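Local coordinates for protein beta-lactamase Mb2281c (Mycobacterium bovis, PDB 3I7J) that is named a beta-lactamase and probably acts as a serine hydrolase of the penicillin-binding-protein-like superfamily, opening amide or ester bonds through an acyl-enzyme, at residues F227-F233 against V246-F252; T32-L38 against A149-A154; A39-L45 against A144-A149. One frame throughout, in Å; residues are numbered along the deposited sequence.

Interaction 1: residues F227-F233 against V246-F252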
ATOM      1  N   PHE A 227      -5.465  -0.989  -1.013  1.00 15.53           N
ATOM      2  CA  PHE A 227      -6.483  -0.475  -1.925  1.00 12.91           C
ATOM      3  C   PHE A 227      -6.873   0.867  -1.334  1.00 10.15           C
ATOM      4  O   PHE A 227      -6.479   1.187  -0.211  1.00 10.82           O
ATOM      5  CB  PHE A 227      -7.694  -1.422  -2.070  1.00  8.57           C
ATOM      6  CG  PHE A 227      -8.700  -1.341  -0.957  1.00 10.59           C
ATOM      7  CD1 PHE A 227      -8.484  -2.004   0.246  1.00 11.92           C
ATOM      8  CD2 PHE A 227      -9.886  -0.625  -1.128  1.00 17.54           C
ATOM      9  CE1 PHE A 227      -9.434  -1.963   1.267  1.00 11.07           C
ATOM     10  CE2 PHE A 227     -10.844  -0.575  -0.117  1.00 21.87           C
ATOM     11  CZ  PHE A 227     -10.617  -1.246   1.085  1.00 16.48           C
ATOM     12  N   GLY A 228      -7.595   1.672  -2.101  1.00 11.97           N
ATOM     13  CA  GLY A 228      -7.997   2.981  -1.615  1.00 13.55           C
ATOM     14  C   GLY A 228      -9.459   3.246  -1.895  1.00 13.99           C
ATOM     15  O   GLY A 228     -10.042   2.622  -2.783  1.00 12.68           O
ATOM     16  N   GLN A 229     -10.049   4.167  -1.141  1.00 13.91           N
ATOM     17  CA  GLN A 229     -11.458   4.507  -1.300  1.00 16.23           C
ATOM     18  C   GLN A 229     -11.732   5.244  -2.605  1.00 14.32           C
ATOM     19  O   GLN A 229     -12.889   5.480  -2.954  1.00 21.48           O
ATOM     20  CB  GLN A 229     -11.939   5.365  -0.122  1.00 19.99           C
ATOM     21  CG  GLN A 229     -11.966   4.648   1.232  1.00 33.54           C
ATOM     22  CD  GLN A 229     -12.955   3.490   1.273  1.00 32.82           C
ATOM     23  OE1 GLN A 229     -14.125   3.645   0.909  1.00 37.33           O
ATOM     24  NE2 GLN A 229     -12.495   2.332   1.728  1.00 16.86           N
ATOM     25  N   SER A 230     -10.675   5.616  -3.318  1.00 10.89           N
ATOM     26  CA  SER A 230     -10.831   6.308  -4.597  1.00 15.99           C
ATOM     27  C   SER A 230     -11.040   5.294  -5.714  1.00 15.98           C
ATOM     28  O   SER A 230     -11.105   5.658  -6.885  1.00 11.60           O
ATOM     29  CB  SER A 230      -9.599   7.158  -4.906  1.00 15.70           C
ATOM     30  OG  SER A 230      -9.591   8.333  -4.118  1.00 26.35           O
ATOM     31  N   GLY A 231     -11.132   4.020  -5.340  1.00 12.45           N
ATOM     32  CA  GLY A 231     -11.343   2.969  -6.318  1.00 10.16           C
ATOM     33  C   GLY A 231     -10.101   2.491  -7.045  1.00 17.37           C
ATOM     34  O   GLY A 231     -10.135   2.250  -8.252  1.00 10.60           O
ATOM     35  N   GLY A 232      -8.999   2.355  -6.311  1.00 12.52           N
ATOM     36  CA  GLY A 232      -7.760   1.886  -6.905  1.00 11.12           C
ATOM     37  C   GLY A 232      -7.089   0.915  -5.949  1.00 16.77           C
ATOM     38  O   GLY A 232      -7.410   0.901  -4.763  1.00 16.28           O
ATOM     39  N   PHE A 233      -6.173   0.091  -6.445  1.00  9.70           N
ATOM     40  CA  PHE A 233      -5.495  -0.847  -5.574  1.00 11.44           C
ATOM     41  C   PHE A 233      -4.218  -1.411  -6.185  1.00 18.19           C
ATOM     42  O   PHE A 233      -3.961  -1.279  -7.385  1.00 10.71           O
ATOM     43  CB  PHE A 233      -6.429  -2.011  -5.186  1.00 10.87           C
ATOM     44  CG  PHE A 233      -6.681  -3.013  -6.299  1.00 14.94           C
ATOM     45  CD1 PHE A 233      -5.685  -3.896  -6.720  1.00 11.12           C
ATOM     46  CD2 PHE A 233      -7.933  -3.091  -6.901  1.00 16.31           C
ATOM     47  CE1 PHE A 233      -5.938  -4.843  -7.726  1.00 13.29           C
ATOM     48  CE2 PHE A 233      -8.195  -4.030  -7.904  1.00 16.84           C
ATOM     49  CZ  PHE A 233      -7.198  -4.907  -8.317  1.00 10.54           C
ATOM     50  N   VAL A 246      -4.524  -1.478 -10.343  1.00 12.03           N
ATOM     51  CA  VAL A 246      -5.781  -1.033 -10.937  1.00 10.78           C
ATOM     52  C   VAL A 246      -6.185   0.321 -10.367  1.00  7.28           C
ATOM     53  O   VAL A 246      -6.289   0.488  -9.152  1.00 16.02           O
ATOM     54  CB  VAL A 246      -6.960  -2.025 -10.699  1.00 11.19           C
ATOM     55  CG1 VAL A 246      -8.263  -1.396 -11.192  1.00  7.96           C
ATOM     56  CG2 VAL A 246      -6.724  -3.334 -11.453  1.00 11.59           C
ATOM     57  N   LEU A 247      -6.405   1.282 -11.257  1.00 10.38           N
ATOM     58  CA  LEU A 247      -6.827   2.627 -10.871  1.00 10.68           C
ATOM     59  C   LEU A 247      -8.066   3.014 -11.676  1.00 16.53           C
ATOM     60  O   LEU A 247      -8.069   2.915 -12.908  1.00 15.02           O
ATOM     61  CB  LEU A 247      -5.710   3.645 -11.132  1.00 13.92           C
ATOM     62  CG  LEU A 247      -4.387   3.481 -10.371  1.00 15.60           C
ATOM     63  CD1 LEU A 247      -3.435   4.598 -10.787  1.00 11.13           C
ATOM     64  CD2 LEU A 247      -4.626   3.514  -8.864  1.00  6.70           C
ATOM     65  N   THR A 248      -9.115   3.433 -10.972  1.00 17.96           N
ATOM     66  CA  THR A 248     -10.364   3.849 -11.603  1.00 13.35           C
ATOM     67  C   THR A 248     -10.804   5.204 -11.065  1.00 22.49           C
ATOM     68  O   THR A 248     -10.329   5.666 -10.020  1.00 16.08           O
ATOM     69  CB  THR A 248     -11.522   2.864 -11.338  1.00 15.47           C
ATOM     70  OG1 THR A 248     -12.097   3.125 -10.048  1.00 18.48           O
ATOM     71  CG2 THR A 248     -11.028   1.428 -11.393  1.00  8.48           C
ATOM     72  N   ALA A 249     -11.722   5.830 -11.795  1.00 24.22           N
ATOM     73  CA  ALA A 249     -12.257   7.133 -11.434  1.00 22.26           C
ATOM     74  C   ALA A 249     -13.595   7.016 -10.704  1.00 22.71           C
ATOM     75  O   ALA A 249     -14.462   7.878 -10.838  1.00 27.96           O
ATOM     76  CB  ALA A 249     -12.419   7.989 -12.688  1.00 25.37           C
ATOM     77  N   ARG A 250     -13.767   5.940  -9.946  1.00 19.28           N
ATOM     78  CA  ARG A 250     -14.993   5.746  -9.180  1.00 14.03           C
ATOM     79  C   ARG A 250     -14.639   5.286  -7.771  1.00 17.97           C
ATOM     80  O   ARG A 250     -13.915   4.305  -7.594  1.00 20.26           O
ATOM     81  CB  ARG A 250     -15.901   4.707  -9.839  1.00  9.49           C
ATOM     82  CG  ARG A 250     -17.261   4.596  -9.159  1.00 16.27           C
ATOM     83  CD  ARG A 250     -18.170   3.572  -9.828  1.00 15.25           C
ATOM     84  NE  ARG A 250     -19.447   3.474  -9.133  1.00 18.39           N
ATOM     85  CZ  ARG A 250     -20.408   2.608  -9.439  1.00 20.42           C
ATOM     86  NH1 ARG A 250     -20.246   1.752 -10.439  1.00 27.56           N
ATOM     87  NH2 ARG A 250     -21.535   2.596  -8.741  1.00 15.64           N
ATOM     88  N   ASP A 251     -15.151   5.997  -6.774  1.00 16.54           N
ATOM     89  CA  ASP A 251     -14.875   5.656  -5.391  1.00 14.05           C
ATOM     90  C   ASP A 251     -15.310   4.232  -5.067  1.00 14.84           C
ATOM     91  O   ASP A 251     -16.280   3.728  -5.630  1.00 13.22           O
ATOM     92  CB  ASP A 251     -15.570   6.640  -4.442  1.00 20.44           C
ATOM     93  CG  ASP A 251     -15.022   8.050  -4.554  1.00 19.65           C
ATOM     94  OD1 ASP A 251     -13.836   8.213  -4.912  1.00 26.35           O
ATOM     95  OD2 ASP A 251     -15.773   9.008  -4.273  1.00 29.64           O
ATOM     96  N   PHE A 252     -14.573   3.592  -4.163  1.00 13.49           N
ATOM     97  CA  PHE A 252     -14.849   2.225  -3.728  1.00 13.38           C
ATOM     98  C   PHE A 252     -16.300   2.075  -3.290  1.00 14.55           C
ATOM     99  O   PHE A 252     -16.858   2.979  -2.676  1.00 21.11           O
ATOM    100  CB  PHE A 252     -13.941   1.873  -2.555  1.00 12.57           C
ATOM    101  CG  PHE A 252     -14.143   0.487  -2.028  1.00 13.29           C
ATOM    102  CD1 PHE A 252     -13.649  -0.607  -2.716  1.00 19.87           C
ATOM    103  CD2 PHE A 252     -14.820   0.269  -0.837  1.00 19.35           C
ATOM    104  CE1 PHE A 252     -13.827  -1.902  -2.223  1.00 12.68           C
ATOM    105  CE2 PHE A 252     -15.003  -1.024  -0.337  1.00 14.10           C
ATOM    106  CZ  PHE A 252     -14.504  -2.104  -1.031  1.00 13.34           C
TER
HETATM  107  O   HOH W   1     -12.063  10.169  -4.889  1.00 26.71           O
HETATM  108  O   HOH W   2     -12.465   7.762  -7.344  1.00 34.01           O
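Phe-233 and Val-246 pair as antiparallel, hydrogen-bonded residues of the beta hairpin formed by strands 232-237 and 242-248, in the antiparallel sheet of the beta-lactamase fold. Phe-233 N gives a hydrogen bond of 2.7 Å to Val-246 O, and Val-246 N returns an almost straight one to Phe-233 O. On the same face of the sheet, Val-246 lays CB over one face of the Phe-233 ring, 3.9 Å from the centroid, a CH-pi contact; CG2 reaches CZ at the rim. A branched aliphatic and a flat ring suit this buried pair, which Trp-260 and Trp-235 extend as aromatic neighbours of Phe-233.

Past the Gly-232/Leu-247 non-hydrogen-bonded pair the two segments stay close but leave regular sheet geometry, and Gly-231 O becomes the meeting point. Thr-248 OG1 donates to it over 2.8 Å, in the carbonyl plane and on a lone pair, while Thr-248 N adds a weak bond. The same OG1 accepts from Arg-250 N, closing an ST turn. Glycine suits position 231 because its phi is positive (82°) and a CB would run into Arg-250 O. Gly-232 has a different reason: its CA sits 4.0 Å from Leu-247 CD2, where a CB would collide with that branch.

Further along, Phe-252 N bonds to Gln-229 O from above the carbonyl plane. The Phe-252 side chain extends anti to its own amide nitrogen (chi1 180°) and offers a ring face to the edge of Phe-227 in an edge-to-face pair, planes 51° apart, with CE2 of Phe-227 over the ring centre. Trp-214 and Trp-260 continue this aromatic group. At the more open end, two waters tie Asp-251 to Ser-230: one donates to Asp-251 OD1 and also bonds to Ser-230 OG, and the other donates to Asp-251 OD1 at 2.8 Å and to Ser-230 O.

Interaction 2: residues T32-L38 against A149-A154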
ATOM      1  N   THR A  32      -2.353   4.566 -19.173  1.00 11.83           N
ATOM      2  CA  THR A  32      -1.391   4.405 -18.088  1.00  9.44           C
ATOM      3  C   THR A  32      -0.655   5.706 -17.738  1.00 15.42           C
ATOM      4  O   THR A  32       0.119   5.757 -16.779  1.00 15.65           O
ATOM      5  CB  THR A  32      -0.358   3.298 -18.424  1.00  7.82           C
ATOM      6  OG1 THR A  32       0.379   3.664 -19.595  1.00 15.02           O
ATOM      7  CG2 THR A  32      -1.058   1.980 -18.676  1.00  6.59           C
ATOM      8  N   ALA A  33      -0.911   6.758 -18.508  1.00  9.53           N
ATOM      9  CA  ALA A  33      -0.289   8.051 -18.266  1.00 12.16           C
ATOM     10  C   ALA A  33      -1.265   8.984 -17.542  1.00 15.32           C
ATOM     11  O   ALA A  33      -0.883  10.055 -17.071  1.00 19.46           O
ATOM     12  CB  ALA A  33       0.153   8.683 -19.591  1.00 11.75           C
ATOM     13  N   ARG A  34      -2.526   8.574 -17.453  1.00 13.71           N
ATOM     14  CA  ARG A  34      -3.548   9.374 -16.782  1.00 13.17           C
ATOM     15  C   ARG A  34      -3.351   9.427 -15.264  1.00 14.97           C
ATOM     16  O   ARG A  34      -3.148   8.397 -14.619  1.00 13.83           O
ATOM     17  CB  ARG A  34      -4.944   8.819 -17.100  1.00 11.02           C
ATOM     18  CG  ARG A  34      -6.039   9.452 -16.265  1.00 15.43           C
ATOM     19  CD  ARG A  34      -7.425   9.162 -16.791  1.00 15.23           C
ATOM     20  NE  ARG A  34      -8.442   9.736 -15.921  1.00 18.04           N
ATOM     21  CZ  ARG A  34      -9.693   9.988 -16.293  1.00 30.31           C
ATOM     22  NH1 ARG A  34     -10.093   9.720 -17.530  1.00 19.57           N
ATOM     23  NH2 ARG A  34     -10.546  10.514 -15.424  1.00 29.32           N
ATOM     24  N   VAL A  35      -3.424  10.631 -14.701  1.00 10.53           N
ATOM     25  CA  VAL A  35      -3.258  10.827 -13.263  1.00 11.51           C
ATOM     26  C   VAL A  35      -4.522  10.479 -12.474  1.00 16.13           C
ATOM     27  O   VAL A  35      -5.613  10.930 -12.810  1.00 19.91           O
ATOM     28  CB  VAL A  35      -2.889  12.286 -12.932  1.00 14.91           C
ATOM     29  CG1 VAL A  35      -2.972  12.500 -11.432  1.00 15.09           C
ATOM     30  CG2 VAL A  35      -1.480  12.607 -13.431  1.00 11.39           C
ATOM     31  N   PHE A  36      -4.360   9.703 -11.406  1.00 13.11           N
ATOM     32  CA  PHE A  36      -5.483   9.281 -10.567  1.00 10.08           C
ATOM     33  C   PHE A  36      -5.217   9.598  -9.087  1.00 16.74           C
ATOM     34  O   PHE A  36      -4.066   9.601  -8.640  1.00 15.44           O
ATOM     35  CB  PHE A  36      -5.688   7.764 -10.698  1.00 10.57           C
ATOM     36  CG  PHE A  36      -6.303   7.321 -12.005  1.00 21.92           C
ATOM     37  CD1 PHE A  36      -7.685   7.267 -12.156  1.00 16.08           C
ATOM     38  CD2 PHE A  36      -5.501   6.908 -13.068  1.00 12.34           C
ATOM     39  CE1 PHE A  36      -8.258   6.805 -13.341  1.00 17.91           C
ATOM     40  CE2 PHE A  36      -6.064   6.444 -14.259  1.00 16.59           C
ATOM     41  CZ  PHE A  36      -7.446   6.392 -14.394  1.00 13.80           C
ATOM     42  N   ALA A  37      -6.272   9.865  -8.324  1.00 15.61           N
ATOM     43  CA  ALA A  37      -6.100  10.108  -6.895  1.00 20.80           C
ATOM     44  C   ALA A  37      -5.905   8.699  -6.349  1.00 20.57           C
ATOM     45  O   ALA A  37      -6.641   7.784  -6.724  1.00 16.91           O
ATOM     46  CB  ALA A  37      -7.359  10.744  -6.292  1.00 13.20           C
ATOM     47  N   LEU A  38      -4.929   8.516  -5.468  1.00 23.41           N
ATOM     48  CA  LEU A  38      -4.655   7.185  -4.935  1.00 17.76           C
ATOM     49  C   LEU A  38      -5.319   6.855  -3.618  1.00 20.33           C
ATOM     50  O   LEU A  38      -5.463   5.683  -3.270  1.00 12.57           O
ATOM     51  CB  LEU A  38      -3.153   6.992  -4.758  1.00 19.93           C
ATOM     52  CG  LEU A  38      -2.279   7.188  -5.986  1.00 14.00           C
ATOM     53  CD1 LEU A  38      -0.864   6.757  -5.638  1.00 19.72           C
ATOM     54  CD2 LEU A  38      -2.824   6.364  -7.151  1.00 16.36           C
ATOM     55  N   ALA A 149      -1.601  11.125  -2.004  1.00 12.04           N
ATOM     56  CA  ALA A 149      -0.754  10.935  -3.171  1.00 12.67           C
ATOM     57  C   ALA A 149      -1.549  10.827  -4.472  1.00 18.91           C
ATOM     58  O   ALA A 149      -2.706  10.392  -4.503  1.00 14.72           O
ATOM     59  CB  ALA A 149       0.121   9.707  -2.992  1.00 12.20           C
ATOM     60  N   THR A 150      -0.891  11.246  -5.541  1.00 12.68           N
ATOM     61  CA  THR A 150      -1.436  11.241  -6.882  1.00 13.98           C
ATOM     62  C   THR A 150      -0.397  10.507  -7.740  1.00 11.47           C
ATOM     63  O   THR A 150       0.802  10.694  -7.551  1.00  9.29           O
ATOM     64  CB  THR A 150      -1.624  12.712  -7.359  1.00 13.50           C
ATOM     65  OG1 THR A 150      -2.971  13.128  -7.110  1.00 16.48           O
ATOM     66  CG2 THR A 150      -1.302  12.864  -8.802  1.00 24.94           C
ATOM     67  N   SER A 151      -0.844   9.671  -8.673  1.00 11.69           N
ATOM     68  CA  SER A 151       0.089   8.928  -9.511  1.00 12.16           C
ATOM     69  C   SER A 151      -0.589   8.366 -10.759  1.00 15.15           C
ATOM     70  O   SER A 151      -1.774   8.614 -11.005  1.00 13.35           O
ATOM     71  CB  SER A 151       0.717   7.791  -8.688  1.00  6.06           C
ATOM     72  OG  SER A 151       1.788   7.178  -9.383  1.00 18.06           O
ATOM     73  N   THR A 152       0.175   7.602 -11.540  1.00 16.65           N
ATOM     74  CA  THR A 152      -0.303   6.988 -12.783  1.00 10.17           C
ATOM     75  C   THR A 152      -0.050   5.492 -12.743  1.00  8.75           C
ATOM     76  O   THR A 152       0.754   5.023 -11.946  1.00  9.15           O
ATOM     77  CB  THR A 152       0.471   7.533 -13.993  1.00 12.33           C
ATOM     78  OG1 THR A 152       1.854   7.164 -13.867  1.00 13.36           O
ATOM     79  CG2 THR A 152       0.365   9.051 -14.065  1.00  4.06           C
ATOM     80  N   VAL A 153      -0.727   4.733 -13.602  1.00 13.80           N
ATOM     81  CA  VAL A 153      -0.509   3.290 -13.614  1.00  8.39           C
ATOM     82  C   VAL A 153       0.936   2.976 -14.014  1.00 10.45           C
ATOM     83  O   VAL A 153       1.531   2.024 -13.507  1.00  9.99           O
ATOM     84  CB  VAL A 153      -1.492   2.571 -14.570  1.00 11.91           C
ATOM     85  CG1 VAL A 153      -1.161   1.079 -14.646  1.00 12.08           C
ATOM     86  CG2 VAL A 153      -2.916   2.751 -14.058  1.00  5.75           C
ATOM     87  N   ALA A 154       1.501   3.781 -14.911  1.00  5.62           N
ATOM     88  CA  ALA A 154       2.880   3.586 -15.361  1.00  9.41           C
ATOM     89  C   ALA A 154       3.859   3.715 -14.195  1.00 13.66           C
ATOM     90  O   ALA A 154       4.780   2.907 -14.049  1.00 14.80           O
ATOM     91  CB  ALA A 154       3.232   4.607 -16.446  1.00  7.33           C
TER
HETATM   92  O   HOH W   3      -2.964   5.759 -15.283  1.00  5.64           O
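Leu-38 reaches across to Ala-149 and Ser-151 with its isobutyl end. Its CG stands beside the backbone N and anti to the carbonyl carbon (chi1 -56°), which carries CD1 to 3.6 Å from Ser-151 CB and to 4.1 Å from Ala-149 CB. The small side chains of Ala-149 and Ser-151 suit the ground beneath a branched leucine, and the serine hydroxyl turns to Thr-136 OG1 for its hydrogen bond. At the far end Thr-32 and Val-153 cross at about a right angle, with Thr-32 CG2 meeting Val-153 CG1 at 4.1 Å. Between them, the Thr-152 methyl CG2 lies against the carbonyl oxygens of Ala-33 and Arg-34.

These side chains ride on a short antiparallel pairing of strand 36-37 with strand 149-151, part of a small three-stranded sheet that strand 137-138 completes. Phe-36 and Ser-151 form the hydrogen-bonded pair: Phe-36 N donates to Ser-151 O over 2.8 Å, and Ser-151 N bonds back to Phe-36 O. Ala-37 and Thr-150 are the non-hydrogen-bonded pair next to it, and Leu-38 N then bonds to Ala-149 O. The Phe-36 side chain leaves on the face shared with Ser-151, to pack on Leu-247 and Ala-16 of the large sheet.

Past the strands the chain turns into helix 153-164. Thr-152 is its N-cap, its OG1 accepting from Asp-155 N; a chi1 of 63° sets that oxygen between the backbone N and the carbonyl carbon. Ala-154 N finds its acceptor in the other segment, donating to Thr-32 O over 3.1 Å, in the carbonyl plane and on a lone pair; Val-153 N donates instead to a water, which in turn donates to Arg-34 O and lies at the edge of the Phe-36 ring, in its plane.

Interaction 3: residues A39-L45 against A144-A149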
ATOM      1  N   ALA A  39      -5.732   7.888  -2.890  1.00 15.86           N
ATOM      2  CA  ALA A  39      -6.338   7.696  -1.576  1.00 18.48           C
ATOM      3  C   ALA A  39      -5.350   6.837  -0.780  1.00 15.60           C
ATOM      4  O   ALA A  39      -4.151   7.097  -0.821  1.00 11.73           O
ATOM      5  CB  ALA A  39      -7.704   6.997  -1.696  1.00  9.90           C
ATOM      6  N   SER A  40      -5.835   5.811  -0.086  1.00 18.79           N
ATOM      7  CA  SER A  40      -4.960   4.952   0.719  1.00 17.38           C
ATOM      8  C   SER A  40      -3.900   4.155  -0.037  1.00 15.48           C
ATOM      9  O   SER A  40      -3.064   3.491   0.576  1.00  8.57           O
ATOM     10  CB  SER A  40      -5.793   3.993   1.572  1.00 15.05           C
ATOM     11  OG  SER A  40      -6.370   4.678   2.659  1.00 17.31           O
ATOM     12  N   VAL A  41      -3.940   4.187  -1.363  1.00 11.17           N
ATOM     13  CA  VAL A  41      -2.912   3.483  -2.107  1.00 11.96           C
ATOM     14  C   VAL A  41      -1.652   4.330  -1.906  1.00 17.92           C
ATOM     15  O   VAL A  41      -0.552   3.975  -2.341  1.00 17.18           O
ATOM     16  CB  VAL A  41      -3.277   3.356  -3.612  1.00 17.84           C
ATOM     17  CG1 VAL A  41      -2.131   2.712  -4.392  1.00  6.99           C
ATOM     18  CG2 VAL A  41      -4.538   2.490  -3.757  1.00 13.54           C
ATOM     19  N   THR A  42      -1.832   5.463  -1.232  1.00 11.00           N
ATOM     20  CA  THR A  42      -0.735   6.362  -0.912  1.00 14.37           C
ATOM     21  C   THR A  42       0.155   5.688   0.123  1.00  9.99           C
ATOM     22  O   THR A  42       1.377   5.796   0.071  1.00 13.22           O
ATOM     23  CB  THR A  42      -1.238   7.691  -0.273  1.00 15.48           C
ATOM     24  OG1 THR A  42      -1.952   8.461  -1.246  1.00 16.45           O
ATOM     25  CG2 THR A  42      -0.060   8.516   0.269  1.00  6.78           C
ATOM     26  N   LYS A  43      -0.467   4.981   1.059  1.00 11.24           N
ATOM     27  CA  LYS A  43       0.267   4.338   2.142  1.00 10.86           C
ATOM     28  C   LYS A  43       1.484   3.507   1.764  1.00  8.28           C
ATOM     29  O   LYS A  43       2.530   3.649   2.376  1.00 11.38           O
ATOM     30  CB  LYS A  43      -0.710   3.535   3.016  1.00  7.75           C
ATOM     31  CG  LYS A  43      -1.666   4.451   3.798  1.00 12.88           C
ATOM     32  CD  LYS A  43      -2.343   3.767   4.988  1.00 11.81           C
ATOM     33  CE  LYS A  43      -3.136   4.778   5.826  1.00 11.82           C
ATOM     34  NZ  LYS A  43      -4.287   5.396   5.077  1.00  7.43           N
ATOM     35  N   PRO A  44       1.376   2.644   0.745  1.00 14.44           N
ATOM     36  CA  PRO A  44       2.549   1.841   0.377  1.00 11.96           C
ATOM     37  C   PRO A  44       3.734   2.726  -0.030  1.00 10.76           C
ATOM     38  O   PRO A  44       4.896   2.379   0.211  1.00  7.33           O
ATOM     39  CB  PRO A  44       2.032   0.979  -0.779  1.00  8.61           C
ATOM     40  CG  PRO A  44       0.566   0.840  -0.458  1.00 12.51           C
ATOM     41  CD  PRO A  44       0.201   2.255  -0.051  1.00  6.31           C
ATOM     42  N   LEU A  45       3.438   3.873  -0.635  1.00  8.60           N
ATOM     43  CA  LEU A  45       4.490   4.792  -1.063  1.00 11.59           C
ATOM     44  C   LEU A  45       5.162   5.413   0.160  1.00 11.78           C
ATOM     45  O   LEU A  45       6.392   5.474   0.247  1.00  9.26           O
ATOM     46  CB  LEU A  45       3.910   5.895  -1.959  1.00 10.41           C
ATOM     47  CG  LEU A  45       3.271   5.469  -3.285  1.00  7.33           C
ATOM     48  CD1 LEU A  45       2.701   6.693  -3.984  1.00 10.77           C
ATOM     49  CD2 LEU A  45       4.316   4.798  -4.183  1.00 11.53           C
ATOM     50  N   ALA A 144      -1.443  14.682   4.975  1.00 16.66           N
ATOM     51  CA  ALA A 144      -2.052  13.880   3.925  1.00 18.51           C
ATOM     52  C   ALA A 144      -1.236  12.632   3.589  1.00 14.70           C
ATOM     53  O   ALA A 144      -1.477  11.976   2.569  1.00 18.32           O
ATOM     54  CB  ALA A 144      -2.243  14.733   2.676  1.00 15.04           C
ATOM     55  N   ALA A 145      -0.285  12.305   4.455  1.00 11.26           N
ATOM     56  CA  ALA A 145       0.584  11.144   4.265  1.00  9.32           C
ATOM     57  C   ALA A 145      -0.176   9.833   4.147  1.00 11.29           C
ATOM     58  O   ALA A 145       0.368   8.838   3.668  1.00 13.33           O
ATOM     59  CB  ALA A 145       1.570  11.049   5.416  1.00  8.75           C
ATOM     60  N   GLY A 146      -1.426   9.820   4.590  1.00  8.87           N
ATOM     61  CA  GLY A 146      -2.179   8.590   4.512  1.00  6.81           C
ATOM     62  C   GLY A 146      -3.114   8.456   3.324  1.00 11.31           C
ATOM     63  O   GLY A 146      -3.685   7.385   3.132  1.00 10.63           O
ATOM     64  N   PHE A 147      -3.234   9.490   2.493  1.00 11.58           N
ATOM     65  CA  PHE A 147      -4.190   9.418   1.387  1.00 13.63           C
ATOM     66  C   PHE A 147      -4.081  10.489   0.305  1.00 10.78           C
ATOM     67  O   PHE A 147      -4.884  10.493  -0.630  1.00 15.72           O
ATOM     68  CB  PHE A 147      -5.584   9.520   1.986  1.00 14.36           C
ATOM     69  CG  PHE A 147      -5.776  10.769   2.797  1.00 14.47           C
ATOM     70  CD1 PHE A 147      -6.185  11.956   2.190  1.00 15.71           C
ATOM     71  CD2 PHE A 147      -5.459  10.784   4.154  1.00 19.42           C
ATOM     72  CE1 PHE A 147      -6.273  13.146   2.919  1.00 13.96           C
ATOM     73  CE2 PHE A 147      -5.538  11.963   4.901  1.00 15.43           C
ATOM     74  CZ  PHE A 147      -5.947  13.151   4.281  1.00 16.07           C
ATOM     75  N   GLY A 148      -3.114  11.393   0.418  1.00 11.76           N
ATOM     76  CA  GLY A 148      -3.014  12.472  -0.550  1.00  6.14           C
ATOM     77  C   GLY A 148      -2.144  12.312  -1.775  1.00 11.36           C
ATOM     78  O   GLY A 148      -1.963  13.272  -2.518  1.00 14.04           O
ATOM     79  N   ALA A 149      -1.601  11.125  -2.004  1.00 12.04           N
ATOM     80  CA  ALA A 149      -0.754  10.935  -3.171  1.00 12.67           C
ATOM     81  C   ALA A 149      -1.549  10.827  -4.472  1.00 18.91           C
ATOM     82  O   ALA A 149      -2.706  10.392  -4.503  1.00 14.72           O
ATOM     83  CB  ALA A 149       0.121   9.707  -2.992  1.00 12.20           C
TER
HETATM   84  O   HOH W   4      -5.131  10.860  -3.157  1.00 15.90           O
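Thr-42 and Lys-43 both start with chi1 at -68°, and each thereby sends a polar group to the loop 144-149. In Thr-42 this torsion sets OG1 beside the backbone N and CG2 anti to it, so that the hydroxyl reaches Ala-149 N while the methyl carbon CG2 rests 3.4 Å from Ala-145 O. In Lys-43 the chain runs extended through chi2 and chi3, then bends at chi4 (64°), bringing NZ to Gly-146 O at 2.8 Å, tilted 20° from the carbonyl plane.

The threonine hydroxyl works in two directions. It accepts from Ala-149 N and donates from OG1 to Ala-39 O, in the carbonyl plane, at 2.6 Å. Threonine suits this place because its oxygen joins the start of helix 42-56 to the loop, while CB and CG2 pack closely against the Ala-149 methyl; Leu-45 CD1 touches the same methyl from a turn further on. Ala-39 and Phe-147 lie backbone to backbone, with Phe-147 CA 3.2 Å from Ala-39 O in a CA-H...O contact. A water accepts from Ala-39 N and donates to Phe-147 O and Ala-149 O, linking the two segments. Gly-146 presents bare backbone to the lysine, and the loop is tightened by Ala-144 O, which accepts from both Phe-147 N and Gly-148 N.

Ser-40 and Lys-43 at the start of this helix fit the SxxK pattern of serine beta-lactamases and penicillin-binding proteins, which by analogy would make Ser-40 the nucleophile. Both hydrogen-bond to Tyr-99 OH, consistent with the tyrosine of a YxN motif. Lys-43 NZ thus has two oxygen partners, Tyr-99 OH and Gly-146 O, which would hold the amine in place between the tyrosine hydroxyl and the loop, close to the presumed nucleophile.

In the fold
The three contacts touch one another, their centres 11 to 12 Å apart. Interaction 1 is largely buried and belongs to the large sheet, where backbone bonds combine with aromatic and aliphatic packing, and waters join in only at the Ser-230/Asp-251 end. Interaction 2 is partly buried, a small-sheet pairing whose backbone bonds run on to a helix N-terminus; its Leu-38 and Val-153 press on Leu-247 of interaction 1. Interaction 3, nearest the centre of the chain, relies on polar side chains gripping a loop and holds the presumed catalytic pair. It shares Ala-149 with interaction 2, and Leu-38 touches Leu-45 between them. Ser-230 packs on both Ala-37 and Ala-39, so the turn at Ser-230 borders both neighbours.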